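Local coordinates for manganese-dependent ADP-ribose/CDP-alcohol diphosphatase (Danio rerio, PDB 2NXF), which probably hydrolyses ADP-ribose, CDP-choline and related CDP-alcohols at a dinuclear metal centre of the calcineurin-like phosphoesterase type, at residues R29-Y33 with I287-P291; D180-P184 with F194-N198; R143-L147 with W208-V212; D151-I155 with H166-L171; V5-I11 with V52-V56. One frame throughout, in Å; residues are numbered along the deposited sequence. Where two conformers were deposited one is given.

Contact 1 of 5, residues R29-Y33 with I287-P291. With PO4 (phosphate ion), chain F.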
# COMPACT_ATOMS: atom_id res chain seq x y z
N ARG A 29 8.98 -17.27 -7.21
CA ARG A 29 8.27 -16.29 -8.01
C ARG A 29 9.25 -15.51 -8.87
O ARG A 29 10.32 -15.12 -8.39
CB ARG A 29 7.53 -15.28 -7.12
CG ARG A 29 6.57 -15.89 -6.09
CD ARG A 29 5.26 -16.36 -6.70
NE ARG A 29 4.33 -16.79 -5.66
CZ ARG A 29 4.23 -18.03 -5.17
NH1 ARG A 29 5.00 -19.03 -5.63
NH2 ARG A 29 3.35 -18.28 -4.22
N ARG A 30 8.88 -15.26 -10.12
CA ARG A 30 9.70 -14.48 -11.04
C ARG A 30 9.32 -13.02 -10.92
O ARG A 30 8.14 -12.70 -10.69
CB ARG A 30 9.48 -14.98 -12.48
CG ARG A 30 10.31 -14.28 -13.55
CD ARG A 30 10.52 -15.21 -14.76
NE ARG A 30 11.09 -14.49 -15.89
CZ ARG A 30 11.39 -15.03 -17.07
NH1 ARG A 30 11.17 -16.33 -17.30
NH2 ARG A 30 11.90 -14.27 -18.03
N ARG A 31 10.30 -12.13 -11.08
CA ARG A 31 10.06 -10.68 -11.05
C ARG A 31 10.34 -10.05 -12.42
O ARG A 31 11.45 -10.13 -12.95
CB ARG A 31 10.85 -10.02 -9.91
CG ARG A 31 10.17 -10.36 -8.60
CD ARG A 31 10.73 -9.70 -7.38
NE ARG A 31 10.00 -10.21 -6.21
CZ ARG A 31 10.02 -9.64 -5.01
NH1 ARG A 31 10.71 -8.51 -4.79
NH2 ARG A 31 9.32 -10.20 -4.02
N TYR A 32 9.30 -9.46 -13.01
CA TYR A 32 9.31 -9.03 -14.40
C TYR A 32 9.54 -7.52 -14.42
O TYR A 32 8.61 -6.76 -14.65
CB TYR A 32 7.97 -9.40 -15.03
CG TYR A 32 7.72 -10.90 -15.05
CD1 TYR A 32 8.22 -11.67 -16.09
CD2 TYR A 32 6.99 -11.53 -14.04
CE1 TYR A 32 8.01 -13.05 -16.12
CE2 TYR A 32 6.77 -12.91 -14.06
CZ TYR A 32 7.27 -13.65 -15.10
OH TYR A 32 7.07 -15.01 -15.15
N TYR A 33 10.78 -7.10 -14.17
CA TYR A 33 11.08 -5.69 -13.88
C TYR A 33 10.72 -4.76 -15.03
O TYR A 33 10.08 -3.72 -14.83
CB TYR A 33 12.56 -5.53 -13.47
CG TYR A 33 12.90 -6.24 -12.17
CD1 TYR A 33 12.46 -5.71 -10.92
CD2 TYR A 33 13.64 -7.42 -12.17
CE1 TYR A 33 12.75 -6.35 -9.73
CE2 TYR A 33 13.95 -8.06 -10.95
CZ TYR A 33 13.49 -7.52 -9.75
OH TYR A 33 13.76 -8.15 -8.56
N ILE A 287 4.63 -6.66 -10.23
CA ILE A 287 6.00 -7.16 -10.45
C ILE A 287 6.09 -8.67 -10.65
O ILE A 287 6.94 -9.14 -11.39
CB ILE A 287 6.97 -6.68 -9.36
CG1 ILE A 287 8.43 -7.04 -9.69
CG2 ILE A 287 6.57 -7.20 -7.97
CD1 ILE A 287 8.96 -6.38 -10.97
N GLU A 288 5.21 -9.45 -10.00
CA GLU A 288 5.29 -10.91 -10.16
C GLU A 288 4.30 -11.44 -11.20
O GLU A 288 4.08 -12.64 -11.29
CB GLU A 288 5.14 -11.61 -8.81
CG GLU A 288 6.42 -11.40 -7.98
CD GLU A 288 6.37 -11.99 -6.59
OE1 GLU A 288 5.43 -12.74 -6.28
OE2 GLU A 288 7.30 -11.68 -5.81
N THR A 289 3.74 -10.51 -11.98
CA THR A 289 2.79 -10.84 -13.06
C THR A 289 3.51 -10.93 -14.43
O THR A 289 4.10 -9.94 -14.86
CB THR A 289 1.69 -9.81 -13.13
OG1 THR A 289 1.11 -9.65 -11.83
CG2 THR A 289 0.61 -10.25 -14.14
N PRO A 290 3.45 -12.10 -15.11
CA PRO A 290 4.12 -12.18 -16.42
C PRO A 290 3.36 -11.43 -17.51
O PRO A 290 2.19 -11.08 -17.31
CB PRO A 290 4.13 -13.69 -16.72
CG PRO A 290 2.96 -14.22 -15.98
CD PRO A 290 2.86 -13.39 -14.72
N PRO A 291 4.02 -11.15 -18.65
CA PRO A 291 3.40 -10.37 -19.71
C PRO A 291 2.11 -10.97 -20.28
O PRO A 291 1.33 -10.25 -20.88
CB PRO A 291 4.48 -10.35 -20.81
CG PRO A 291 5.73 -10.48 -20.07
CD PRO A 291 5.42 -11.49 -18.98
P PO4 F . 8.86 -6.73 -1.69
O1 PO4 F . 8.21 -8.06 -1.36
O2 PO4 F . 10.36 -6.94 -1.83
O3 PO4 F . 8.42 -6.20 -3.04
O4 PO4 F . 8.54 -5.70 -0.65
O HOH W 1 5.87 -14.78 -10.72
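Arg31 holds the carboxylate of Glu288 by a single oxygen. Glu288 OE2 lies 3.1 Å from Arg31 NE, which meets its anti lone pair. Arg31 NH2 gives the same oxygen a second, weak bond. Both bonds end on OE2, and the guanidinium and carboxylate planes are 39° apart, so this is not the flat fork that engages both oxygens. The other oxygen, Glu288 OE1, rests 3.4 Å from the aliphatic Arg29 CG, while the guanidinium of Arg29 turns away to Asp268. The Arg31 chain is extended (chi2 -175°) and carries NH1 to a phosphate ion, probably from the crystallisation liquor. That bond, from Arg31 NH1 to PO4 O2, is weak at 3.4 Å.

The backbones are tied by Tyr32 N and Ile287 O, 2.9 Å apart and nearly straight at 176°. Water 1 donates to both Arg30 O and Glu288 O. The Tyr32 ring is sandwiched: Pro290 CA sits 3.6 Å from the ring centroid in a CH-pi contact, and Arg30 CG covers the opposite face. Nearby, Ile287 CD1 packs 3.6 Å from Tyr33 CD1.

A leucine in place of Arg31 would probably cost Glu288 OE2 its salt-bridge partner and the phosphate this guanidinium. Further out, Glu288 OE2 is hydrogen-bonded to ND1 of His267, a zinc ligand, so the carboxylate is a second-shell group. Asn96 and His97 also bond the phosphate. This puts the contact at the rim of the dinuclear metal site of a calcineurin-like phosphoesterase.

Contact 2 of 5, residues D180-P184 with F194-N198; sequences DLNLP and FVKFN
Leu181 O takes the backbone N-H of Lys196 at 2.8 Å, with the donor above the carbonyl plane. The same oxygen is approached by Val195 CA. Around this bond the packing is tight. Val195 CG1 presses on Pro184 CA at 3.4 Å. Asn182 OD1 comes to the edge of the Phe197 ring, 3.4 Å from CD2, and the backbone Asn182 O meets the same edge 3.4 Å from CE2. The amide and ring planes are 29° apart. With chi1 at 60°, Phe197 CG sits between its own backbone N and carbonyl carbon, and the ring folds back so that Val195 CG2 lies over the centre of one face.

The other side is looser. Lys196 touches with its CB, 3.9 Å from Leu181 CB, and its extended chain leads away past Val154. Its NZ stays 6.5 Å from Asp180 OD1, too far for a salt bridge. Asp180 OD1 instead accepts from Asn182 N, forming an Asx turn within a type I turn. One main-chain bond, oxygens at an aromatic edge and methyl packing join the segments. No charges are paired, and the edge contacts are consistent with a settled Phe197 beside the zinc ligand Asn96.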
# COMPACT_ATOMS: atom_id res chain seq x y z
N ASP A 180 21.15 -10.26 9.39
CA ASP A 180 20.24 -10.04 8.27
C ASP A 180 18.80 -10.03 8.76
O ASP A 180 18.14 -11.07 8.81
CB ASP A 180 20.41 -11.09 7.17
CG ASP A 180 19.53 -10.81 5.94
OD1 ASP A 180 18.81 -9.79 5.90
OD2 ASP A 180 19.56 -11.64 5.01
N LEU A 181 18.32 -8.84 9.11
CA LEU A 181 16.99 -8.70 9.67
C LEU A 181 15.84 -8.86 8.65
O LEU A 181 14.66 -8.75 9.01
CB LEU A 181 16.88 -7.39 10.48
CG LEU A 181 17.64 -7.40 11.81
CD1 LEU A 181 17.82 -5.98 12.37
CD2 LEU A 181 16.97 -8.29 12.85
N ASN A 182 16.17 -9.12 7.38
CA ASN A 182 15.15 -9.50 6.39
C ASN A 182 14.75 -10.98 6.53
O ASN A 182 13.74 -11.41 5.96
CB ASN A 182 15.63 -9.25 4.95
CG ASN A 182 15.70 -7.77 4.61
OD1 ASN A 182 14.77 -7.01 4.88
ND2 ASN A 182 16.84 -7.35 4.06
N LEU A 183 15.53 -11.74 7.29
CA LEU A 183 15.20 -13.14 7.55
C LEU A 183 14.27 -13.22 8.76
O LEU A 183 14.62 -12.71 9.83
CB LEU A 183 16.46 -13.99 7.79
CG LEU A 183 17.48 -14.05 6.65
CD1 LEU A 183 18.70 -14.85 7.06
CD2 LEU A 183 16.83 -14.63 5.37
N PRO A 184 13.11 -13.88 8.61
CA PRO A 184 12.15 -13.88 9.72
C PRO A 184 12.68 -14.70 10.89
O PRO A 184 13.52 -15.59 10.69
CB PRO A 184 10.91 -14.52 9.11
CG PRO A 184 11.43 -15.40 8.03
CD PRO A 184 12.61 -14.65 7.46
N PHE A 194 8.04 -9.87 11.87
CA PHE A 194 9.08 -9.01 12.44
C PHE A 194 10.37 -9.11 11.66
O PHE A 194 11.35 -9.75 12.09
CB PHE A 194 9.27 -9.31 13.94
CG PHE A 194 8.11 -8.82 14.78
CD1 PHE A 194 7.92 -7.45 14.99
CD2 PHE A 194 7.20 -9.72 15.32
CE1 PHE A 194 6.85 -6.99 15.75
CE2 PHE A 194 6.12 -9.27 16.08
CZ PHE A 194 5.95 -7.91 16.30
N VAL A 195 10.35 -8.45 10.50
CA VAL A 195 11.45 -8.38 9.56
C VAL A 195 11.63 -6.92 9.13
O VAL A 195 10.69 -6.12 9.24
CB VAL A 195 11.20 -9.25 8.28
CG1 VAL A 195 11.31 -10.72 8.64
CG2 VAL A 195 9.84 -8.94 7.64
N LYS A 196 12.83 -6.62 8.65
CA LYS A 196 13.28 -5.27 8.30
C LYS A 196 12.48 -4.67 7.13
O LYS A 196 12.37 -3.44 7.00
CB LYS A 196 14.77 -5.36 7.94
CG LYS A 196 15.49 -4.06 7.70
CD LYS A 196 16.96 -4.35 7.39
CE LYS A 196 17.61 -3.17 6.69
NZ LYS A 196 19.09 -3.37 6.54
N PHE A 197 11.91 -5.54 6.28
CA PHE A 197 11.14 -5.02 5.15
C PHE A 197 9.68 -4.68 5.49
O PHE A 197 8.92 -4.27 4.62
CB PHE A 197 11.25 -5.94 3.92
CG PHE A 197 10.76 -7.35 4.13
CD1 PHE A 197 9.40 -7.67 4.02
CD2 PHE A 197 11.68 -8.40 4.32
CE1 PHE A 197 8.94 -9.00 4.13
CE2 PHE A 197 11.24 -9.74 4.44
CZ PHE A 197 9.88 -10.04 4.34
N ASN A 198 9.30 -4.86 6.76
CA ASN A 198 8.02 -4.41 7.28
C ASN A 198 8.18 -3.21 8.21
O ASN A 198 9.27 -2.67 8.40
CB ASN A 198 7.26 -5.55 7.97
CG ASN A 198 6.86 -6.63 7.01
OD1 ASN A 198 6.73 -6.40 5.79
ND2 ASN A 198 6.64 -7.83 7.53

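Contact 3 of 5, residues R143-L147 with W208-V212; sequences RFVLL and WLDAV
Strand 143-146 and helix 208-212 run antiparallel at 177°, their axes 10.8 Å apart, with Val145 facing Leu209. No hydrogen bond crosses between them. Val145 is in the middle and uses both methyls. Its CG1, turned opposite the backbone N (chi1 179°), lies 3.7 Å from Trp208 CH2 and 4.1 Å from Leu209 CD1. Its CG2 meets Val212 CG1 tip to tip at 3.9 Å.

Leu147 works at the next position. Its CD2 approaches the edge of the indole, 3.8 Å from Trp208 CZ3, and its CD1 crosses Leu209 at about a right angle. Val212 CG2 leans on one face of the same indole, toward the rim. The Trp208 ring is thus touched by the strand at its six-membered end, while its NE1 is hydrogen-bonded to Ser124. Arg143 contributes only aliphatic surface, with CD 4.0 Å from Val212 CG1. Its guanidinium goes to Glu135 and Glu221.

Strand 142-146 lies between strands 134-139 and 222-227 in the mixed sheet, and helix 203-219 packs on one face of it. On the other face, Phe144 points to Phe8 of the second sheet, as in the layered sandwich of calcineurin-like phosphoesterases.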
# COMPACT_ATOMS: atom_id res chain seq x y z
N ARG A 143 -14.79 8.72 2.18
CA ARG A 143 -13.54 9.28 2.67
C ARG A 143 -12.43 8.30 2.37
O ARG A 143 -12.62 7.10 2.54
CB ARG A 143 -13.62 9.60 4.16
CG ARG A 143 -12.37 10.41 4.62
CD ARG A 143 -12.63 11.19 5.86
NE ARG A 143 -13.76 12.09 5.67
CZ ARG A 143 -13.66 13.35 5.24
NH1 ARG A 143 -12.47 13.89 4.98
NH2 ARG A 143 -14.75 14.07 5.10
N PHE A 144 -11.29 8.81 1.88
CA PHE A 144 -10.08 8.00 1.65
C PHE A 144 -9.06 8.36 2.71
O PHE A 144 -8.88 9.54 3.03
CB PHE A 144 -9.44 8.34 0.29
CG PHE A 144 -10.10 7.68 -0.91
CD1 PHE A 144 -11.38 7.16 -0.84
CD2 PHE A 144 -9.42 7.62 -2.13
CE1 PHE A 144 -11.97 6.55 -1.99
CE2 PHE A 144 -10.01 7.02 -3.26
CZ PHE A 144 -11.26 6.49 -3.18
N VAL A 145 -8.36 7.34 3.21
CA VAL A 145 -7.31 7.55 4.19
C VAL A 145 -6.10 6.78 3.68
O VAL A 145 -6.21 5.58 3.39
CB VAL A 145 -7.71 7.01 5.59
CG1 VAL A 145 -6.56 7.21 6.61
CG2 VAL A 145 -9.00 7.68 6.11
N LEU A 146 -4.96 7.45 3.54
CA LEU A 146 -3.72 6.79 3.15
C LEU A 146 -2.83 6.76 4.37
O LEU A 146 -2.61 7.82 4.99
CB LEU A 146 -2.99 7.56 2.03
CG LEU A 146 -3.31 7.15 0.59
CD1 LEU A 146 -4.70 7.65 0.23
CD2 LEU A 146 -2.24 7.71 -0.39
N LEU A 147 -2.35 5.57 4.72
CA LEU A 147 -1.52 5.37 5.91
C LEU A 147 -0.06 5.15 5.55
O LEU A 147 0.26 4.77 4.40
CB LEU A 147 -2.02 4.15 6.70
CG LEU A 147 -3.47 4.18 7.20
CD1 LEU A 147 -3.75 2.90 8.00
CD2 LEU A 147 -3.72 5.44 8.04
N TRP A 208 -4.75 9.39 15.28
CA TRP A 208 -5.34 10.17 14.20
C TRP A 208 -6.33 9.34 13.35
O TRP A 208 -7.44 9.79 13.07
CB TRP A 208 -4.23 10.79 13.34
CG TRP A 208 -4.64 11.37 12.01
CD1 TRP A 208 -5.12 12.64 11.76
CD2 TRP A 208 -4.54 10.73 10.73
NE1 TRP A 208 -5.35 12.81 10.41
CE2 TRP A 208 -4.99 11.65 9.76
CE3 TRP A 208 -4.12 9.46 10.32
CZ2 TRP A 208 -5.04 11.34 8.40
CZ3 TRP A 208 -4.16 9.14 8.96
CH2 TRP A 208 -4.62 10.08 8.02
N LEU A 209 -5.92 8.15 12.96
CA LEU A 209 -6.82 7.26 12.22
C LEU A 209 -8.12 7.04 13.03
O LEU A 209 -9.23 7.16 12.51
CB LEU A 209 -6.14 5.90 12.01
CG LEU A 209 -7.06 4.84 11.39
CD1 LEU A 209 -7.61 5.26 10.02
CD2 LEU A 209 -6.26 3.51 11.31
N ASP A 210 -7.97 6.73 14.31
CA ASP A 210 -9.13 6.52 15.17
C ASP A 210 -10.06 7.74 15.21
O ASP A 210 -11.29 7.61 15.18
CB ASP A 210 -8.68 6.13 16.58
CG ASP A 210 -9.84 5.77 17.47
OD1 ASP A 210 -10.55 4.79 17.17
OD2 ASP A 210 -10.08 6.51 18.44
N ALA A 211 -9.46 8.94 15.26
CA ALA A 211 -10.23 10.20 15.26
C ALA A 211 -10.97 10.41 13.94
O ALA A 211 -12.15 10.77 13.94
CB ALA A 211 -9.31 11.38 15.54
N VAL A 212 -10.26 10.19 12.83
CA VAL A 212 -10.86 10.29 11.48
C VAL A 212 -12.09 9.37 11.42
O VAL A 212 -13.18 9.78 10.99
CB VAL A 212 -9.83 9.95 10.38
CG1 VAL A 212 -10.49 9.88 9.00
CG2 VAL A 212 -8.73 11.03 10.36

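Contact 4 of 5, residues D151-I155 with H166-L171; sequences DLSVI and HSWRIL
The His166 ring is met from two directions. Ile170 CD1 lies 3.4 Å above one face, offset toward the rim. Leu152 CD2 comes to the edge in the ring plane, 3.9 Å from His166 CD2. With CG opposite its backbone N (chi1 -176°), the ring lies against Ile170, one helical turn further on. A bound zinc ion, distinct from the dinuclear pair, is about 2 Å from the nearest side-chain atom of His166. Trp168 presents its ring edge to Val154 CG1, which lies closer still to the helix backbone at Trp168 CA, 3.6 Å away.

Two aliphatic pairs complete the packing. The Leu152 and Ile170 side chains cross at about a right angle, with CD1 of Leu152 4.1 Å from CD1 of Ile170, and Val154 CG2 rests 3.9 Å from Leu171 CD2. Between them Ser167 OG sits 3.2 Å from Leu152 CA, and its own hydrogen bond goes to Lys163 O of the preceding helix turn. Ser153 turns its hydroxyl the other way, to Tyr150 O and Gly156 N. The arrangement is a loop that leaves strand 142-146 and folds back on helix 162-174, the next helix, on the side of the fold where Ile155 touches the zinc ligand Asn96.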
# COMPACT_ATOMS: atom_id res chain seq x y z
N ASP A 151 6.05 4.24 9.26
CA ASP A 151 6.15 5.26 10.30
C ASP A 151 7.09 4.74 11.40
O ASP A 151 8.06 5.40 11.79
CB ASP A 151 4.71 5.49 10.80
CG ASP A 151 4.60 6.47 11.93
OD1 ASP A 151 5.59 7.11 12.35
OD2 ASP A 151 3.45 6.58 12.40
N LEU A 152 6.80 3.54 11.90
CA LEU A 152 7.78 2.82 12.70
C LEU A 152 8.49 1.86 11.76
O LEU A 152 7.87 0.95 11.24
CB LEU A 152 7.10 2.06 13.84
CG LEU A 152 6.31 2.92 14.84
CD1 LEU A 152 5.78 2.00 15.93
CD2 LEU A 152 7.16 4.03 15.44
N SER A 153 9.77 2.10 11.51
CA SER A 153 10.57 1.20 10.67
C SER A 153 12.03 1.53 10.87
O SER A 153 12.36 2.60 11.40
CB SER A 153 10.21 1.38 9.19
OG SER A 153 10.61 2.66 8.69
N VAL A 154 12.90 0.61 10.47
CA VAL A 154 14.31 0.95 10.45
C VAL A 154 14.74 1.44 9.06
O VAL A 154 15.75 2.11 8.94
CB VAL A 154 15.21 -0.21 10.95
CG1 VAL A 154 14.96 -0.47 12.43
CG2 VAL A 154 14.99 -1.47 10.12
N ILE A 155 13.95 1.10 8.04
CA ILE A 155 14.33 1.45 6.67
C ILE A 155 13.82 2.83 6.24
O ILE A 155 14.36 3.43 5.29
CB ILE A 155 13.87 0.38 5.64
CG1 ILE A 155 12.33 0.27 5.61
CG2 ILE A 155 14.57 -0.95 5.89
CD1 ILE A 155 11.83 -0.53 4.44
N HIS A 166 13.38 3.49 18.50
CA HIS A 166 12.20 2.77 18.96
C HIS A 166 11.90 1.56 18.08
O HIS A 166 11.69 0.45 18.57
CB HIS A 166 10.99 3.71 18.97
CG HIS A 166 9.74 3.08 19.52
ND1 HIS A 166 9.70 2.47 20.75
CD2 HIS A 166 8.50 2.98 19.00
CE1 HIS A 166 8.48 2.01 20.97
NE2 HIS A 166 7.73 2.32 19.93
N SER A 167 11.89 1.80 16.77
CA SER A 167 11.62 0.76 15.76
C SER A 167 12.66 -0.36 15.77
O SER A 167 12.32 -1.54 15.65
CB SER A 167 11.57 1.41 14.39
OG SER A 167 10.53 2.40 14.37
N TRP A 168 13.93 0.01 15.93
CA TRP A 168 15.01 -0.98 15.99
C TRP A 168 14.86 -1.86 17.24
O TRP A 168 15.10 -3.07 17.20
CB TRP A 168 16.37 -0.28 15.96
CG TRP A 168 17.54 -1.23 16.00
CD1 TRP A 168 18.19 -1.79 14.93
CD2 TRP A 168 18.16 -1.76 17.17
NE1 TRP A 168 19.20 -2.62 15.38
CE2 TRP A 168 19.19 -2.63 16.74
CE3 TRP A 168 17.94 -1.59 18.55
CZ2 TRP A 168 20.01 -3.33 17.65
CZ3 TRP A 168 18.76 -2.28 19.45
CH2 TRP A 168 19.78 -3.14 18.99
N ARG A 169 14.48 -1.24 18.36
CA ARG A 169 14.24 -1.99 19.60
C ARG A 169 13.08 -3.00 19.44
O ARG A 169 13.18 -4.14 19.90
CB ARG A 169 13.98 -1.02 20.74
CG ARG A 169 15.25 -0.32 21.15
CD ARG A 169 15.04 0.76 22.19
NE ARG A 169 16.33 1.34 22.57
CZ ARG A 169 16.49 2.42 23.33
NH1 ARG A 169 15.44 3.06 23.83
NH2 ARG A 169 17.72 2.86 23.60
N ILE A 170 11.98 -2.56 18.82
CA ILE A 170 10.82 -3.43 18.56
C ILE A 170 11.24 -4.60 17.65
O ILE A 170 11.02 -5.76 17.98
CB ILE A 170 9.65 -2.67 17.89
CG1 ILE A 170 9.06 -1.59 18.81
CG2 ILE A 170 8.56 -3.67 17.37
CD1 ILE A 170 8.12 -0.60 18.04
N LEU A 171 11.88 -4.27 16.54
CA LEU A 171 12.30 -5.29 15.57
C LEU A 171 13.26 -6.31 16.19
O LEU A 171 13.08 -7.53 16.02
CB LEU A 171 12.97 -4.64 14.36
CG LEU A 171 13.57 -5.56 13.28
CD1 LEU A 171 12.51 -6.55 12.77
CD2 LEU A 171 14.11 -4.68 12.13

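Contact 5 of 5, residues V5-I11 with V52-V56; sequences VFTFGLI and VQCVV
Phe6 and Gln53 open a parallel strand pair that belongs to a beta-alpha-beta crossover, with helix 35-49 joining strand 6-11 to strand 54-57. The Phe6 ring reaches across to the second strand (chi1 -166°), and its CE1 lies 3.5 Å from Gln53 CB. Cys54 SG approaches the same ring at the edge, 3.7 Å from Phe6 CZ. Cys54 SG also lies 3.7 Å from Phe8 CB, so it touches both phenylalanines. A serine in place of Phe6 would probably leave the Cys54 sulfur without its aromatic edge and open a gap beside Phe144 of the neighbouring sheet.

Phe8 slants across Val56, with CD1 near CG2. Leu10 and Val56 lie side by side and point the same way. Phe8, Leu10, Cys54 and Val56 share one face of the sheet. On the opposite face a beta carbon at Gly9 would come tightly against Val55 CG2.

The backbone bonds run in sequence. Gln53 N gives to Thr7 O at 2.8 Å, and Gly9 N to Cys54 O at 2.9 Å. Val56 N meets Gly9 O at 2.9 Å, almost straight at 172°. Ile11 N adds a weak bond to Val56 O. In one of its two conformers Gln53 also accepts from Thr7 N through OE1, a bond that the second conformer makes less certain. Cys54 N, buried beside the Thr7 O to Gln53 N bond, has no partner in the model.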
# COMPACT_ATOMS: atom_id res chain seq x y z
N VAL A 5 -21.13 6.71 -7.69
CA VAL A 5 -20.82 7.98 -7.07
C VAL A 5 -19.38 8.39 -7.40
O VAL A 5 -19.08 9.58 -7.56
CB VAL A 5 -21.00 7.91 -5.52
CG1 VAL A 5 -20.62 9.23 -4.86
CG2 VAL A 5 -22.44 7.54 -5.17
N PHE A 6 -18.48 7.40 -7.48
CA PHE A 6 -17.07 7.67 -7.68
C PHE A 6 -16.41 6.43 -8.26
O PHE A 6 -16.80 5.31 -7.95
CB PHE A 6 -16.42 8.02 -6.33
CG PHE A 6 -15.04 8.63 -6.45
CD1 PHE A 6 -14.87 9.94 -6.92
CD2 PHE A 6 -13.91 7.91 -6.05
CE1 PHE A 6 -13.56 10.50 -7.00
CE2 PHE A 6 -12.62 8.46 -6.14
CZ PHE A 6 -12.46 9.76 -6.62
N THR A 7 -15.39 6.65 -9.09
CA THR A 7 -14.73 5.55 -9.83
C THR A 7 -13.23 5.81 -9.77
O THR A 7 -12.78 6.91 -10.08
CB THR A 7 -15.18 5.54 -11.32
OG1 THR A 7 -16.60 5.34 -11.42
CG2 THR A 7 -14.46 4.45 -12.08
N PHE A 8 -12.44 4.80 -9.36
CA PHE A 8 -10.99 5.03 -9.25
C PHE A 8 -10.20 3.79 -9.63
O PHE A 8 -10.67 2.68 -9.44
CB PHE A 8 -10.59 5.53 -7.86
CG PHE A 8 -10.90 4.58 -6.72
CD1 PHE A 8 -9.89 3.82 -6.13
CD2 PHE A 8 -12.20 4.48 -6.22
CE1 PHE A 8 -10.17 2.97 -5.06
CE2 PHE A 8 -12.51 3.62 -5.17
CZ PHE A 8 -11.50 2.87 -4.59
N GLY A 9 -9.01 3.99 -10.20
CA GLY A 9 -8.11 2.87 -10.50
C GLY A 9 -7.31 2.42 -9.29
O GLY A 9 -7.05 3.21 -8.39
N LEU A 10 -6.91 1.14 -9.26
CA LEU A 10 -6.07 0.57 -8.19
C LEU A 10 -4.98 -0.30 -8.78
O LEU A 10 -5.25 -1.09 -9.68
CB LEU A 10 -6.91 -0.35 -7.30
CG LEU A 10 -7.92 0.31 -6.40
CD1 LEU A 10 -8.95 -0.71 -5.91
CD2 LEU A 10 -7.18 0.97 -5.22
N ILE A 11 -3.76 -0.18 -8.24
CA ILE A 11 -2.66 -1.03 -8.73
C ILE A 11 -1.63 -1.12 -7.60
O ILE A 11 -1.54 -0.21 -6.77
CB ILE A 11 -2.04 -0.46 -10.04
CG1 ILE A 11 -1.26 -1.54 -10.81
CG2 ILE A 11 -1.23 0.83 -9.76
CD1 ILE A 11 -0.97 -1.15 -12.30
N VAL A 52 -11.84 7.30 -15.23
CA VAL A 52 -11.68 7.21 -13.74
C VAL A 52 -11.42 8.60 -13.15
O VAL A 52 -10.83 9.45 -13.82
CB VAL A 52 -10.58 6.22 -13.24
CG1 VAL A 52 -10.78 4.82 -13.83
CG2 VAL A 52 -9.17 6.75 -13.55
N GLN A 53 -11.84 8.83 -11.91
CA GLN A 53 -11.71 10.14 -11.30
C GLN A 53 -10.39 10.33 -10.56
O GLN A 53 -9.98 11.47 -10.30
CB GLN A 53 -12.91 10.43 -10.39
CG GLN A 53 -14.18 10.71 -11.18
CD GLN A 53 -15.44 10.45 -10.39
OE1 GLN A 53 -15.89 9.31 -10.28
NE2 GLN A 53 -16.03 11.51 -9.85
N CYS A 54 -9.73 9.22 -10.23
CA CYS A 54 -8.36 9.22 -9.69
C CYS A 54 -7.80 7.80 -9.74
O CYS A 54 -8.49 6.87 -10.14
CB CYS A 54 -8.30 9.79 -8.26
SG CYS A 54 -8.94 8.71 -6.96
N VAL A 55 -6.54 7.67 -9.36
CA VAL A 55 -5.90 6.37 -9.25
C VAL A 55 -5.25 6.35 -7.87
O VAL A 55 -4.75 7.37 -7.41
CB VAL A 55 -4.82 6.17 -10.36
CG1 VAL A 55 -4.04 4.87 -10.16
CG2 VAL A 55 -5.49 6.21 -11.78
N VAL A 56 -5.29 5.20 -7.21
CA VAL A 56 -4.49 4.97 -6.00
C VAL A 56 -3.52 3.84 -6.28
O VAL A 56 -3.93 2.74 -6.69
CB VAL A 56 -5.36 4.62 -4.77
CG1 VAL A 56 -4.48 4.54 -3.52
CG2 VAL A 56 -6.49 5.65 -4.56
O HOH W 2 -17.93 7.78 -11.11

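How the contacts relate
Along the chain contacts 5 and 1 cross: 29-33 falls between 5-11 and 52-56. Contacts 3, 4 and 2 lie between the two segments of contact 1, with 4 and 2 inside contact 3. Contacts 3 and 5 sit on facing sheets, their centres 18 Å apart. They meet where Phe144 packs on Phe6, Phe8, Cys54 and Val56, part of the core between the sheets. Contacts 2 and 4, 11 Å apart, touch through Val154, Leu171 and Lys196 and lie on one side of the metal centre, where Phe197 and Ile155 touch Asn96. Contact 1 lies at another edge, about 8 Å from contact 2 at the nearest atoms. The sheets thus carry loops framing the dinuclear centre.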